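SPbeta prophage-derived uncharacterized protein YopT (Bacillus subtilis, PDB 2DLB) is of unknown function but forms a homodimer in which an antiparallel beta sheet continues from one subunit into the other. Local coordinates at residues V25-V30 / T65-L70. Residues are numbered along the deposited sequence; the frame is centred on the assembly and turned at random.
Sequences VSETLV and TNTEEL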
loop_
_atom_site.group_PDB
_atom_site.type_symbol
_atom_site.label_atom_id
_atom_site.label_comp_id
_atom_site.label_asym_id
_atom_site.label_seq_id
_atom_site.Cartn_x
_atom_site.Cartn_y
_atom_site.Cartn_z
ATOM N N VAL A 25 10.305 1.413 -22.165
ATOM C CA VAL A 25 9.395 0.287 -22.285
ATOM C C VAL A 25 9.232 -0.321 -20.912
ATOM O O VAL A 25 8.131 -0.685 -20.512
ATOM C CB VAL A 25 9.872 -0.740 -23.324
ATOM C CG1 VAL A 25 9.022 -1.990 -23.206
ATOM C CG2 VAL A 25 9.853 -0.113 -24.726
ATOM N N SER A 26 10.296 -0.398 -20.108
ATOM C CA SER A 26 10.185 -0.893 -18.732
ATOM C C SER A 26 9.145 -0.126 -17.942
ATOM O O SER A 26 8.302 -0.703 -17.231
ATOM C CB SER A 26 11.544 -0.813 -18.042
ATOM O OG SER A 26 11.456 -1.376 -16.734
ATOM N N GLU A 27 9.188 1.209 -18.075
ATOM C CA GLU A 27 8.203 2.053 -17.409
ATOM C C GLU A 27 6.781 1.861 -17.916
ATOM O O GLU A 27 5.819 1.852 -17.127
ATOM C CB GLU A 27 8.607 3.545 -17.445
ATOM C CG GLU A 27 9.821 3.857 -16.602
ATOM C CD GLU A 27 10.172 5.317 -16.436
ATOM O OE1 GLU A 27 9.608 6.142 -17.172
ATOM O OE2 GLU A 27 11.040 5.643 -15.582
ATOM N N THR A 28 6.603 1.721 -19.238
ATOM C CA THR A 28 5.263 1.454 -19.776
ATOM C C THR A 28 4.701 0.173 -19.204
ATOM O O THR A 28 3.497 0.111 -18.873
ATOM C CB THR A 28 5.386 1.388 -21.315
ATOM O OG1 THR A 28 5.825 2.665 -21.802
ATOM C CG2 THR A 28 4.060 1.030 -21.924
ATOM N N LEU A 29 5.518 -0.872 -19.063
ATOM C CA LEU A 29 5.069 -2.153 -18.516
ATOM C C LEU A 29 4.610 -1.985 -17.059
ATOM O O LEU A 29 3.544 -2.460 -16.690
ATOM C CB LEU A 29 6.172 -3.198 -18.649
ATOM C CG LEU A 29 6.570 -3.712 -20.037
ATOM C CD1 LEU A 29 7.878 -4.500 -20.009
ATOM C CD2 LEU A 29 5.536 -4.627 -20.655
ATOM N N VAL A 30 5.425 -1.335 -16.212
ATOM C CA VAL A 30 5.085 -1.117 -14.823
ATOM C C VAL A 30 3.865 -0.236 -14.723
ATOM O O VAL A 30 2.979 -0.454 -13.871
ATOM C CB VAL A 30 6.280 -0.451 -14.060
ATOM C CG1 VAL A 30 5.869 0.175 -12.748
ATOM C CG2 VAL A 30 7.376 -1.521 -13.948
ATOM N N THR A 65 9.415 6.174 -9.227
ATOM C CA THR A 65 10.479 6.950 -8.615
ATOM C C THR A 65 11.806 6.824 -9.342
ATOM O O THR A 65 12.462 7.809 -9.675
ATOM C CB THR A 65 10.670 6.509 -7.142
ATOM O OG1 THR A 65 9.385 6.487 -6.471
ATOM C CG2 THR A 65 11.601 7.475 -6.458
ATOM N N ASN A 66 12.231 5.593 -9.665
ATOM C CA ASN A 66 13.466 5.266 -10.274
ATOM C C ASN A 66 13.249 4.119 -11.296
ATOM O O ASN A 66 12.470 3.188 -11.025
ATOM C CB ASN A 66 14.507 4.683 -9.313
ATOM C CG ASN A 66 14.720 5.426 -8.046
ATOM O OD1 ASN A 66 14.776 4.936 -6.929
ATOM N ND2 ASN A 66 14.852 6.721 -8.166
ATOM N N THR A 67 14.017 4.178 -12.379
ATOM C CA THR A 67 14.159 3.071 -13.312
ATOM C C THR A 67 15.629 2.891 -13.610
ATOM O O THR A 67 16.311 3.854 -14.017
ATOM C CB THR A 67 13.406 3.336 -14.616
ATOM O OG1 THR A 67 12.036 3.595 -14.294
ATOM C CG2 THR A 67 13.451 2.156 -15.596
ATOM N N GLU A 68 16.169 1.703 -13.369
ATOM C CA GLU A 68 17.610 1.480 -13.420
ATOM C C GLU A 68 17.917 0.179 -14.160
ATOM O O GLU A 68 17.418 -0.876 -13.825
ATOM C CB GLU A 68 18.162 1.435 -11.993
ATOM C CG GLU A 68 17.812 2.699 -11.188
ATOM C CD GLU A 68 18.234 2.816 -9.777
ATOM O OE1 GLU A 68 19.002 1.954 -9.306
ATOM O OE2 GLU A 68 17.823 3.759 -9.061
ATOM N N GLU A 69 18.790 0.281 -15.151
ATOM C CA GLU A 69 19.303 -0.886 -15.848
ATOM C C GLU A 69 20.050 -1.808 -14.913
ATOM O O GLU A 69 20.846 -1.314 -14.114
ATOM C CB GLU A 69 20.260 -0.490 -17.006
ATOM C CG GLU A 69 20.510 -1.639 -17.971
ATOM C CD GLU A 69 21.225 -1.209 -19.225
ATOM O OE1 GLU A 69 21.422 -0.028 -19.533
ATOM O OE2 GLU A 69 21.555 -2.124 -19.986
ATOM N N LEU A 70 19.781 -3.097 -15.022
ATOM C CA LEU A 70 20.508 -4.127 -14.272
ATOM C C LEU A 70 21.704 -4.697 -15.010
ATOM O O LEU A 70 21.650 -4.792 -16.242
ATOM C CB LEU A 70 19.508 -5.231 -13.928
ATOM C CG LEU A 70 18.360 -4.826 -12.979
ATOM C CD1 LEU A 70 17.261 -5.891 -12.806
ATOM C CD2 LEU A 70 18.918 -4.466 -11.606
#
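The backbones of helix 23-35 and strand 52-69 come nearest at Glu27 and Thr67, with CA atoms 7.3 Å apart. This helix-on-strand contact illustrates how a helix can be tied to a sheet at a dimer interface, for residues 66-69 pair in an antiparallel ladder with a strand of the second subunit. One polar pair carries most of it. The CB of Thr67 points toward the helix, whereas Glu27 must reach across: its chain runs extended beyond CG (chi2 -172°), delivering the carboxylate to the threonine hydroxyl. OG1 of Thr67 lies 2.6 Å from OE2 of Glu27, and the angle at that oxygen, from Glu27 CD through Glu27 OE2 to Thr67 OG1, is 114°. Asn6 OD1 of the second subunit is a second acceptor within reach of the same hydroxyl. Apolar contact is slight. Thr67 turns its methyl away from its own nitrogen, which brings CG2 to face the buried Ser26, whose OG is hydrogen-bonded to Asn18 OD1 and to Asn6 ND2 of the second subunit. That methyl carbon, Thr67 CG2, stops 4.2 Å from Ser26 OG and 4.1 Å from Glu27 CG.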